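Long-range contacts in SalCYP truncation (PDB 7ABB), which is a heme-binding protein of the cytochrome P450 family, with a largely helical chain folded around a bound heme c: residues Arg136-Glu141 / Leu154-Leu158; Ile160-Ile165 / Phe233-Asp238; Val241-Ala245 / Arg379-Leu384. All blocks are in the same frame, centred on the assembly; numbering follows the deposited sequence.

Interaction 1. Residues Arg136-Glu141 / Leu154-Leu158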
loop_
_atom_site.group_PDB
_atom_site.type_symbol
_atom_site.label_atom_id
_atom_site.label_comp_id
_atom_site.label_asym_id
_atom_site.label_seq_id
_atom_site.Cartn_x
_atom_site.Cartn_y
_atom_site.Cartn_z
ATOM N N ARG A 136 10.245 6.543 5.093
ATOM C CA ARG A 136 10.684 5.213 4.659
ATOM C C ARG A 136 11.387 4.444 5.769
ATOM O O ARG A 136 11.021 3.280 6.008
ATOM C CB ARG A 136 11.549 5.323 3.403
ATOM C CG ARG A 136 11.794 3.980 2.724
ATOM C CD ARG A 136 12.501 4.147 1.401
ATOM N NE ARG A 136 11.677 4.943 0.487
ATOM C CZ ARG A 136 11.982 6.152 0.028
ATOM N NH1 ARG A 136 13.119 6.761 0.356
ATOM N NH2 ARG A 136 11.124 6.757 -0.780
ATOM N N PRO A 137 12.390 4.985 6.468
ATOM C CA PRO A 137 12.970 4.216 7.574
ATOM C C PRO A 137 11.969 3.944 8.688
ATOM O O PRO A 137 12.021 2.873 9.312
ATOM C CB PRO A 137 14.153 5.082 8.029
ATOM C CG PRO A 137 13.978 6.355 7.442
ATOM C CD PRO A 137 13.117 6.236 6.233
ATOM N N TYR A 138 11.046 4.870 8.934
ATOM C CA TYR A 138 9.982 4.659 9.916
ATOM C C TYR A 138 9.142 3.441 9.560
ATOM O O TYR A 138 8.979 2.519 10.368
ATOM C CB TYR A 138 9.107 5.913 9.960
ATOM C CG TYR A 138 7.780 5.799 10.645
ATOM C CD1 TYR A 138 7.683 5.698 12.024
ATOM C CD2 TYR A 138 6.603 5.797 9.909
ATOM C CE1 TYR A 138 6.454 5.617 12.646
ATOM C CE2 TYR A 138 5.391 5.730 10.521
ATOM C CZ TYR A 138 5.302 5.672 11.869
ATOM O OH TYR A 138 4.071 5.608 12.450
ATOM N N VAL A 139 8.606 3.427 8.348
ATOM C CA VAL A 139 7.735 2.344 7.918
ATOM C C VAL A 139 8.493 1.025 7.878
ATOM O O VAL A 139 7.959 -0.021 8.275
ATOM C CB VAL A 139 7.105 2.688 6.555
ATOM C CG1 VAL A 139 6.374 1.479 5.970
ATOM C CG2 VAL A 139 6.133 3.845 6.718
ATOM N N LEU A 140 9.722 1.031 7.361
ATOM C CA LEU A 140 10.482 -0.212 7.301
ATOM C C LEU A 140 10.795 -0.737 8.695
ATOM O O LEU A 140 10.716 -1.945 8.931
ATOM C CB LEU A 140 11.755 -0.005 6.494
ATOM C CG LEU A 140 12.682 -1.217 6.384
ATOM C CD1 LEU A 140 11.979 -2.431 5.795
ATOM C CD2 LEU A 140 13.908 -0.822 5.562
ATOM N N GLU A 141 11.163 0.141 9.631
ATOM C CA GLU A 141 11.367 -0.303 11.011
ATOM C C GLU A 141 10.107 -0.993 11.538
ATOM O O GLU A 141 10.177 -2.079 12.135
ATOM C CB GLU A 141 11.743 0.880 11.911
ATOM C CG GLU A 141 11.851 0.508 13.392
ATOM C CD GLU A 141 12.368 1.617 14.288
ATOM O OE1 GLU A 141 13.093 2.525 13.798
ATOM O OE2 GLU A 141 12.011 1.583 15.480
ATOM N N LEU A 154 18.246 -2.846 9.518
ATOM C CA LEU A 154 17.432 -1.818 8.873
ATOM C C LEU A 154 18.197 -1.104 7.762
ATOM O O LEU A 154 17.664 -0.884 6.670
ATOM C CB LEU A 154 16.941 -0.814 9.913
ATOM C CG LEU A 154 15.934 0.232 9.407
ATOM C CD1 LEU A 154 15.126 0.753 10.572
ATOM C CD2 LEU A 154 16.604 1.386 8.675
ATOM N N ASP A 155 19.433 -0.679 8.038
ATOM C CA ASP A 155 20.179 0.047 7.018
ATOM C C ASP A 155 20.371 -0.812 5.777
ATOM O O ASP A 155 20.263 -0.318 4.649
ATOM C CB ASP A 155 21.528 0.515 7.575
ATOM C CG ASP A 155 21.390 1.614 8.627
ATOM O OD1 ASP A 155 20.441 2.416 8.544
ATOM O OD2 ASP A 155 22.244 1.677 9.538
ATOM N N HIS A 156 20.616 -2.113 5.962
ATOM C CA HIS A 156 20.780 -3.008 4.824
ATOM C C HIS A 156 19.490 -3.094 4.017
ATOM O O HIS A 156 19.493 -2.943 2.791
ATOM C CB HIS A 156 21.202 -4.391 5.318
ATOM C CG HIS A 156 21.511 -5.364 4.224
ATOM N ND1 HIS A 156 20.682 -6.422 3.910
ATOM C CD2 HIS A 156 22.569 -5.453 3.384
ATOM C CE1 HIS A 156 21.218 -7.118 2.922
ATOM N NE2 HIS A 156 22.359 -6.548 2.581
ATOM N N LEU A 157 18.369 -3.318 4.700
ATOM C CA LEU A 157 17.101 -3.465 4.007
ATOM C C LEU A 157 16.652 -2.144 3.404
ATOM O O LEU A 157 16.046 -2.131 2.327
ATOM C CB LEU A 157 16.037 -4.009 4.961
ATOM C CG LEU A 157 16.249 -5.443 5.467
ATOM C CD1 LEU A 157 15.056 -5.826 6.307
ATOM C CD2 LEU A 157 16.463 -6.403 4.318
ATOM N N LEU A 158 16.944 -1.022 4.069
ATOM C CA LEU A 158 16.593 0.266 3.484
ATOM C C LEU A 158 17.319 0.469 2.160
ATOM O O LEU A 158 16.738 0.981 1.196
ATOM C CB LEU A 158 16.932 1.389 4.464
ATOM C CG LEU A 158 16.451 2.785 4.098
ATOM C CD1 LEU A 158 14.959 2.871 4.154
ATOM C CD2 LEU A 158 17.036 3.788 5.061
#
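The backbone bond from Leu158 N to Leu154 O, 2.7 Å long, lies in the first turn of helix 154-165, and Leu140 from helix 130-147 presses its CD2 methyl onto this turn. CD2 of Leu140 lies 3.4 Å from Leu158 N and 3.9 Å from CB of Leu157, so one branch of Leu140 is set among Leu154, Leu157 and Leu158. With chi1 at 178° its CG extends away from the backbone N, and this carries CD2 across to the facing helix. Around this central contact the ends of Leu154 and Leu158, one turn apart, lie against the first helix. CD1 of Leu154 lies against the stem of Glu141, 3.6 Å from CB, while CD1 of Leu158 touches CG of Arg136 at 3.6 Å, the two side chains crossing at about a right angle. Pro137 fits between the two leucines, its CB 4.3 Å from CD2 of Leu158 and 4.5 Å from CD2 of Leu154. Its N has no bond to the preceding turn, and helix 130-147 is kinked there. The axes of the two helical segments come within 10.3 Å, their N-to-C directions 114° apart. These helices probably correspond to E and F of the P450 fold. The charged ends find partners beyond the contact: Arg136 NH1 forms a salt bridge with Asp132 on its own helix, and the carboxylate of Glu141 pairs with Arg117 and Arg118 of helix 108-120. The chemistry is therefore that of leucine branches and a proline ring, flanked by the aliphatic stems of two ion-paired residues, and the pairing consists of carbon packing, with no polar link between the segments.

Interaction 2. Residues Ile160-Ile165 / Phe233-Asp238. With HEC (heme c), chain B.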
loop_
_atom_site.group_PDB
_atom_site.type_symbol
_atom_site.label_atom_id
_atom_site.label_comp_id
_atom_site.label_asym_id
_atom_site.label_seq_id
_atom_site.Cartn_x
_atom_site.Cartn_y
_atom_site.Cartn_z
ATOM N N ILE A 160 18.298 -1.876 0.073
ATOM C CA ILE A 160 17.629 -2.702 -0.930
ATOM C C ILE A 160 16.378 -1.997 -1.441
ATOM O O ILE A 160 16.149 -1.891 -2.652
ATOM C CB ILE A 160 17.296 -4.086 -0.344
ATOM C CG1 ILE A 160 18.594 -4.842 -0.035
ATOM C CG2 ILE A 160 16.419 -4.876 -1.316
ATOM C CD1 ILE A 160 18.386 -6.212 0.606
ATOM N N ASN A 161 15.554 -1.506 -0.518
ATOM C CA ASN A 161 14.298 -0.870 -0.896
ATOM C C ASN A 161 14.541 0.338 -1.797
ATOM O O ASN A 161 13.863 0.516 -2.813
ATOM C CB ASN A 161 13.540 -0.462 0.363
ATOM C CG ASN A 161 12.276 0.298 0.058
ATOM O OD1 ASN A 161 12.324 1.475 -0.292
ATOM N ND2 ASN A 161 11.140 -0.357 0.199
ATOM N N VAL A 162 15.516 1.176 -1.441
ATOM C CA VAL A 162 15.806 2.376 -2.229
ATOM C C VAL A 162 16.301 2.004 -3.622
ATOM O O VAL A 162 15.918 2.626 -4.620
ATOM C CB VAL A 162 16.823 3.257 -1.479
ATOM C CG1 VAL A 162 17.378 4.355 -2.389
ATOM C CG2 VAL A 162 16.171 3.855 -0.238
ATOM N N ALA A 163 17.181 1.005 -3.718
ATOM C CA ALA A 163 17.661 0.573 -5.026
ATOM C C ALA A 163 16.512 0.088 -5.903
ATOM O O ALA A 163 16.515 0.296 -7.120
ATOM C CB ALA A 163 18.708 -0.527 -4.862
ATOM N N MET A 164 15.513 -0.554 -5.296
ATOM C CA MET A 164 14.373 -1.030 -6.066
ATOM C C MET A 164 13.532 0.134 -6.572
ATOM O O MET A 164 13.093 0.132 -7.724
ATOM C CB MET A 164 13.531 -1.979 -5.220
ATOM C CG MET A 164 14.238 -3.289 -4.933
ATOM S SD MET A 164 13.179 -4.514 -4.136
ATOM C CE MET A 164 14.207 -5.958 -4.264
ATOM N N ILE A 165 13.296 1.139 -5.728
ATOM C CA ILE A 165 12.565 2.321 -6.180
ATOM C C ILE A 165 13.308 2.990 -7.330
ATOM O O ILE A 165 12.712 3.349 -8.353
ATOM C CB ILE A 165 12.341 3.300 -5.016
ATOM C CG1 ILE A 165 11.391 2.701 -3.981
ATOM C CG2 ILE A 165 11.760 4.627 -5.541
ATOM C CD1 ILE A 165 11.379 3.447 -2.670
ATOM N N PHE A 233 8.053 -8.049 2.306
ATOM C CA PHE A 233 8.977 -6.932 2.127
ATOM C C PHE A 233 8.509 -6.021 1.003
ATOM O O PHE A 233 8.511 -4.795 1.145
ATOM C CB PHE A 233 10.381 -7.443 1.835
ATOM C CG PHE A 233 11.392 -6.344 1.656
ATOM C CD1 PHE A 233 12.040 -5.812 2.744
ATOM C CD2 PHE A 233 11.697 -5.854 0.397
ATOM C CE1 PHE A 233 12.969 -4.789 2.582
ATOM C CE2 PHE A 233 12.643 -4.832 0.238
ATOM C CZ PHE A 233 13.268 -4.320 1.327
ATOM N N LEU A 234 8.121 -6.611 -0.131
ATOM C CA LEU A 234 7.781 -5.809 -1.303
ATOM C C LEU A 234 6.461 -5.062 -1.128
ATOM O O LEU A 234 6.278 -3.987 -1.722
ATOM C CB LEU A 234 7.729 -6.703 -2.541
ATOM C CG LEU A 234 9.073 -7.276 -2.999
ATOM C CD1 LEU A 234 8.849 -8.259 -4.139
ATOM C CD2 LEU A 234 10.033 -6.190 -3.434
ATOM N N ALA A 235 5.533 -5.616 -0.337
ATOM C CA ALA A 235 4.220 -5.016 -0.109
ATOM C C ALA A 235 4.202 -4.024 1.044
ATOM O O ALA A 235 3.351 -3.127 1.070
ATOM C CB ALA A 235 3.195 -6.111 0.190
ATOM N N GLY A 236 5.107 -4.163 2.011
ATOM C CA GLY A 236 4.926 -3.519 3.291
ATOM C C GLY A 236 5.557 -2.155 3.509
ATOM O O GLY A 236 5.459 -1.672 4.635
ATOM N N VAL A 237 6.190 -1.532 2.512
ATOM C CA VAL A 237 6.827 -0.225 2.707
ATOM C C VAL A 237 6.234 0.861 1.807
ATOM O O VAL A 237 5.695 1.850 2.308
ATOM C CB VAL A 237 8.342 -0.298 2.481
ATOM C CG1 VAL A 237 8.970 1.042 2.777
ATOM C CG2 VAL A 237 8.979 -1.371 3.361
ATOM N N ASP A 238 6.342 0.704 0.483
ATOM C CA ASP A 238 6.196 1.860 -0.404
ATOM C C ASP A 238 4.784 2.436 -0.373
ATOM O O ASP A 238 4.610 3.665 -0.365
ATOM C CB ASP A 238 6.588 1.488 -1.825
ATOM C CG ASP A 238 8.067 1.140 -1.978
ATOM O OD1 ASP A 238 8.881 1.359 -1.048
ATOM O OD2 ASP A 238 8.421 0.657 -3.071
HETATM FE FE HEC B . -1.198 -4.324 1.123
HETATM C CHA HEC B . -2.529 -6.842 -0.808
HETATM C CHB HEC B . -2.925 -2.050 -0.770
HETATM C CHC HEC B . 0.086 -1.802 3.060
HETATM C CHD HEC B . 0.795 -6.553 2.754
HETATM N NA HEC B . -2.442 -4.430 -0.460
HETATM C C1A HEC B . -2.923 -5.571 -1.103
HETATM C C2A HEC B . -3.878 -5.234 -2.138
HETATM C C3A HEC B . -3.981 -3.894 -2.100
HETATM C C4A HEC B . -3.101 -3.385 -1.077
HETATM C CMA HEC B . -4.842 -2.986 -2.997
HETATM C CAA HEC B . -4.660 -6.233 -3.064
HETATM C CBA HEC B . -3.921 -6.595 -4.347
HETATM C CGA HEC B . -4.783 -7.518 -5.192
HETATM O O1A HEC B . -4.224 -7.977 -6.215
HETATM O O2A HEC B . -5.963 -7.750 -4.821
HETATM N NB HEC B . -1.335 -2.320 1.109
HETATM C C1B HEC B . -2.139 -1.565 0.275
HETATM C C2B HEC B . -2.033 -0.200 0.695
HETATM C C3B HEC B . -1.223 -0.139 1.768
HETATM C C4B HEC B . -0.752 -1.455 2.031
HETATM C CMB HEC B . -2.817 0.916 -0.025
HETATM C CAB HEC B . -0.720 0.996 2.622
HETATM C CBB HEC B . -1.450 2.294 2.503
HETATM N NC HEC B . 0.203 -4.212 2.598
HETATM C C1C HEC B . 0.508 -3.082 3.321
HETATM C C2C HEC B . 1.386 -3.441 4.403
HETATM C C3C HEC B . 1.598 -4.775 4.346
HETATM C C4C HEC B . 0.867 -5.257 3.197
HETATM C CMC HEC B . 1.923 -2.439 5.426
HETATM C CAC HEC B . 2.466 -5.701 5.214
HETATM C CBC HEC B . 2.882 -5.251 6.614
HETATM N ND HEC B . -0.913 -6.294 0.970
HETATM C C1D HEC B . -0.024 -7.010 1.771
HETATM C C2D HEC B . -0.116 -8.389 1.406
HETATM C C3D HEC B . -1.121 -8.509 0.315
HETATM C C4D HEC B . -1.588 -7.154 0.119
HETATM C CMD HEC B . 0.704 -9.525 2.030
HETATM C CAD HEC B . -1.574 -9.779 -0.426
HETATM C CBD HEC B . -2.784 -10.322 0.295
HETATM C CGD HEC B . -3.339 -11.519 -0.452
HETATM O O1D HEC B . -4.152 -12.267 0.134
HETATM O O2D HEC B . -2.952 -11.698 -1.624
HETATM O O HOH W 1 9.886 -2.666 -0.006
HETATM O O HOH W 2 10.724 -0.708 -3.636
#
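Asn161 of helix 154-165 reaches into the Ala-Gly-x-Asp motif of the P450 I-helix, here Ala235 to Asp238, where the helix is interrupted. CG of Asn161 lies opposite its backbone N (chi1 176°), which sends the amide across to Asp238. Its ND2 donates to OD1 of Asp238 at 3.1 Å with an N-H...O angle of 157°. ND2 sits on the syn side, 33° out of the carboxylate plane, while Asp238 OD1 lies close to the amide plane; the two planes are nearly perpendicular. Asn161 ND2 also lies 3.6 Å from CB of Val237. Ile165, one turn further along the same helix, lays its CD1 3.6 Å from OD1 of Asp238, and a water 2.7 Å from OD2 of Asp238 makes a long, weak link to Asn161 O. Met164 SD touches CD2 of Leu234 at 3.6 Å and sits at the edge of the Phe233 ring, which Ile160 CG2 approaches obliquely. Phe233 O, 4.2 Å from Val237 N, instead accepts a bond from a water weakly linked to Asn161 ND2; both waters lie on the Asn161 side. Ala235 CB lies 3.5 Å from CHD of heme c. An I-helix interrupted at Ala-Gly-x-Asp as it passes the heme is typical of P450s.

Interaction 3. Residues Val241-Ala245 / Arg379-Leu384. With HEC (heme c), chain B.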
loop_
_atom_site.group_PDB
_atom_site.type_symbol
_atom_site.label_atom_id
_atom_site.label_comp_id
_atom_site.label_asym_id
_atom_site.label_seq_id
_atom_site.Cartn_x
_atom_site.Cartn_y
_atom_site.Cartn_z
ATOM N N VAL A 241 4.418 4.444 2.832
ATOM C CA VAL A 241 5.214 5.666 2.754
ATOM C C VAL A 241 4.517 6.680 1.859
ATOM O O VAL A 241 4.422 7.862 2.203
ATOM C CB VAL A 241 6.633 5.359 2.236
ATOM C CG1 VAL A 241 7.380 6.669 1.866
ATOM C CG2 VAL A 241 7.420 4.585 3.254
ATOM N N ASN A 242 4.028 6.249 0.690
ATOM C CA ASN A 242 3.515 7.242 -0.250
ATOM C C ASN A 242 2.153 7.763 0.167
ATOM O O ASN A 242 1.841 8.923 -0.133
ATOM C CB ASN A 242 3.510 6.685 -1.666
ATOM C CG ASN A 242 4.922 6.442 -2.186
ATOM O OD1 ASN A 242 5.907 6.895 -1.576
ATOM N ND2 ASN A 242 5.036 5.751 -3.302
ATOM N N HIS A 243 1.348 6.968 0.881
ATOM C CA HIS A 243 0.137 7.507 1.496
ATOM C C HIS A 243 0.476 8.524 2.583
ATOM O O HIS A 243 -0.171 9.579 2.682
ATOM C CB HIS A 243 -0.733 6.376 2.051
ATOM C CG HIS A 243 -1.733 5.863 1.064
ATOM N ND1 HIS A 243 -2.795 6.621 0.611
ATOM C CD2 HIS A 243 -1.822 4.673 0.426
ATOM C CE1 HIS A 243 -3.510 5.904 -0.237
ATOM N NE2 HIS A 243 -2.945 4.713 -0.363
ATOM N N MET A 244 1.517 8.251 3.373
ATOM C CA MET A 244 1.946 9.214 4.379
ATOM C C MET A 244 2.357 10.516 3.722
ATOM O O MET A 244 2.018 11.605 4.203
ATOM C CB MET A 244 3.117 8.664 5.191
ATOM C CG MET A 244 2.742 7.619 6.201
ATOM S SD MET A 244 4.183 6.924 7.050
ATOM C CE MET A 244 4.821 8.414 7.795
ATOM N N ALA A 245 3.090 10.407 2.619
ATOM C CA ALA A 245 3.666 11.576 1.958
ATOM C C ALA A 245 2.595 12.399 1.254
ATOM O O ALA A 245 2.576 13.632 1.361
ATOM C CB ALA A 245 4.733 11.122 0.960
ATOM N N ARG A 379 4.719 9.676 -6.411
ATOM C CA ARG A 379 4.832 8.262 -6.739
ATOM C C ARG A 379 6.223 8.022 -7.303
ATOM O O ARG A 379 6.915 8.957 -7.715
ATOM C CB ARG A 379 3.763 7.830 -7.751
ATOM C CG ARG A 379 3.819 8.613 -9.045
ATOM C CD ARG A 379 2.581 8.414 -9.925
ATOM N NE ARG A 379 2.613 7.151 -10.659
ATOM C CZ ARG A 379 2.927 7.025 -11.948
ATOM N NH1 ARG A 379 3.254 8.082 -12.685
ATOM N NH2 ARG A 379 2.919 5.823 -12.503
ATOM N N ASN A 380 6.635 6.755 -7.315
ATOM C CA ASN A 380 7.923 6.376 -7.920
ATOM C C ASN A 380 9.028 7.180 -7.235
ATOM O O ASN A 380 9.097 7.181 -5.995
ATOM C CB ASN A 380 7.834 6.569 -9.424
ATOM C CG ASN A 380 6.771 5.692 -10.058
ATOM O OD1 ASN A 380 6.528 4.583 -9.591
ATOM N ND2 ASN A 380 6.130 6.190 -11.105
ATOM N N VAL A 381 9.896 7.860 -7.981
ATOM C CA VAL A 381 10.977 8.666 -7.421
ATOM C C VAL A 381 10.508 10.110 -7.288
ATOM O O VAL A 381 10.132 10.746 -8.276
ATOM C CB VAL A 381 12.228 8.578 -8.301
ATOM C CG1 VAL A 381 13.344 9.460 -7.734
ATOM C CG2 VAL A 381 12.677 7.125 -8.421
ATOM N N TYR A 382 10.536 10.621 -6.066
ATOM C CA TYR A 382 10.154 11.998 -5.781
ATOM C C TYR A 382 10.927 12.465 -4.556
ATOM O O TYR A 382 11.527 11.665 -3.838
ATOM C CB TYR A 382 8.643 12.106 -5.550
ATOM C CG TYR A 382 8.161 11.359 -4.331
ATOM C CD1 TYR A 382 8.151 11.960 -3.075
ATOM C CD2 TYR A 382 7.718 10.039 -4.435
ATOM C CE1 TYR A 382 7.713 11.280 -1.954
ATOM C CE2 TYR A 382 7.282 9.349 -3.323
ATOM C CZ TYR A 382 7.278 9.968 -2.084
ATOM O OH TYR A 382 6.850 9.317 -0.949
ATOM N N ASP A 383 10.887 13.774 -4.301
ATOM C CA ASP A 383 11.526 14.338 -3.113
ATOM C C ASP A 383 10.558 15.350 -2.515
ATOM O O ASP A 383 10.387 16.446 -3.054
ATOM C CB ASP A 383 12.871 14.979 -3.463
ATOM C CG ASP A 383 13.593 15.550 -2.249
ATOM O OD1 ASP A 383 13.029 15.510 -1.140
ATOM O OD2 ASP A 383 14.733 16.038 -2.410
ATOM N N LEU A 384 9.924 14.984 -1.420
ATOM C CA LEU A 384 8.966 15.842 -0.739
ATOM C C LEU A 384 9.712 16.596 0.347
ATOM O O LEU A 384 10.055 16.022 1.384
ATOM C CB LEU A 384 7.829 15.017 -0.151
ATOM C CG LEU A 384 6.884 15.789 0.765
ATOM C CD1 LEU A 384 6.218 16.921 0.015
ATOM C CD2 LEU A 384 5.845 14.865 1.350
HETATM FE FE HEC B . -1.198 -4.324 1.123
HETATM C CHA HEC B . -2.529 -6.842 -0.808
HETATM C CHB HEC B . -2.925 -2.050 -0.770
HETATM C CHC HEC B . 0.086 -1.802 3.060
HETATM C CHD HEC B . 0.795 -6.553 2.754
HETATM N NA HEC B . -2.442 -4.430 -0.460
HETATM C C1A HEC B . -2.923 -5.571 -1.103
HETATM C C2A HEC B . -3.878 -5.234 -2.138
HETATM C C3A HEC B . -3.981 -3.894 -2.100
HETATM C C4A HEC B . -3.101 -3.385 -1.077
HETATM C CMA HEC B . -4.842 -2.986 -2.997
HETATM C CAA HEC B . -4.660 -6.233 -3.064
HETATM C CBA HEC B . -3.921 -6.595 -4.347
HETATM C CGA HEC B . -4.783 -7.518 -5.192
HETATM O O1A HEC B . -4.224 -7.977 -6.215
HETATM O O2A HEC B . -5.963 -7.750 -4.821
HETATM N NB HEC B . -1.335 -2.320 1.109
HETATM C C1B HEC B . -2.139 -1.565 0.275
HETATM C C2B HEC B . -2.033 -0.200 0.695
HETATM C C3B HEC B . -1.223 -0.139 1.768
HETATM C C4B HEC B . -0.752 -1.455 2.031
HETATM C CMB HEC B . -2.817 0.916 -0.025
HETATM C CAB HEC B . -0.720 0.996 2.622
HETATM C CBB HEC B . -1.450 2.294 2.503
HETATM N NC HEC B . 0.203 -4.212 2.598
HETATM C C1C HEC B . 0.508 -3.082 3.321
HETATM C C2C HEC B . 1.386 -3.441 4.403
HETATM C C3C HEC B . 1.598 -4.775 4.346
HETATM C C4C HEC B . 0.867 -5.257 3.197
HETATM C CMC HEC B . 1.923 -2.439 5.426
HETATM C CAC HEC B . 2.466 -5.701 5.214
HETATM C CBC HEC B . 2.882 -5.251 6.614
HETATM N ND HEC B . -0.913 -6.294 0.970
HETATM C C1D HEC B . -0.024 -7.010 1.771
HETATM C C2D HEC B . -0.116 -8.389 1.406
HETATM C C3D HEC B . -1.121 -8.509 0.315
HETATM C C4D HEC B . -1.588 -7.154 0.119
HETATM C CMD HEC B . 0.704 -9.525 2.030
HETATM C CAD HEC B . -1.574 -9.779 -0.426
HETATM C CBD HEC B . -2.784 -10.322 0.295
HETATM C CGD HEC B . -3.339 -11.519 -0.452
HETATM O O1D HEC B . -4.152 -12.267 0.134
HETATM O O2D HEC B . -2.952 -11.698 -1.624
HETATM O O HOH W 3 7.877 5.282 -4.392
#
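Helix segment 241-245 runs beside the irregular chain 379-384, with CA of Asn242 6.7 Å from CA of Arg379 and CA of Ala245 7.3 Å from CA of Leu384. Tyr382 bridges the gap: its OH donates to OD1 of Asn242 at 2.7 Å. The hydroxyl sits above the carbonyl plane, 38° out of it, whereas OD1 lies at the edge of the tyrosine ring, in its plane; amide and ring planes are inclined at 66°. A chi1 of 64° places the Tyr382 ring between its own backbone N and carbonyl carbon, turned onto the helix. The same hydroxyl is hydrogen-bonded to Ser131 of helix 130-147, giving it a second grip. The other end of the Asn242 amide is used too, since ND2 donates to a water 3.1 Å away that in turn donates to Asn380 O. Helix 238-253 is the later part of the P450 I-helix, and the facing chain leads into strand 385-387, which pairs with strand 127-129 ahead of helix 130-147. Apolar contacts fill in beside the polar bridge. Ala245 CB approaches the tyrosine obliquely, 4.1 Å from CZ of Tyr382. Leu384 puts CD2 at 3.9 Å from CB of Ala245 and also touches Ile248 and Gln249 on the next turn. His243 points away from the loop and lies on the heme c side of the helix, beside the CBB carbon.

From the N terminus, interaction 1 closes the short connection between helices 130-147 and 154-165. Interaction 2 then spans 67 residues, including the unmodelled 168-176 and helix 182-199, and brings the end of helix 154-165 to helix 222-235 and the break after it. Interaction 3 closes the longest loop, 133 residues from helix 238-253 to the chain before strand 385-387. The three follow in series; none nests or crosses. Interactions 1 and 2 share helix 154-165, while interactions 2 and 3 lie on consecutive I-helix portions and both touch heme c. Arg136 packs on Asn161 and on Val241, and Ile165 packs on Asn380, so the three adjoin one another.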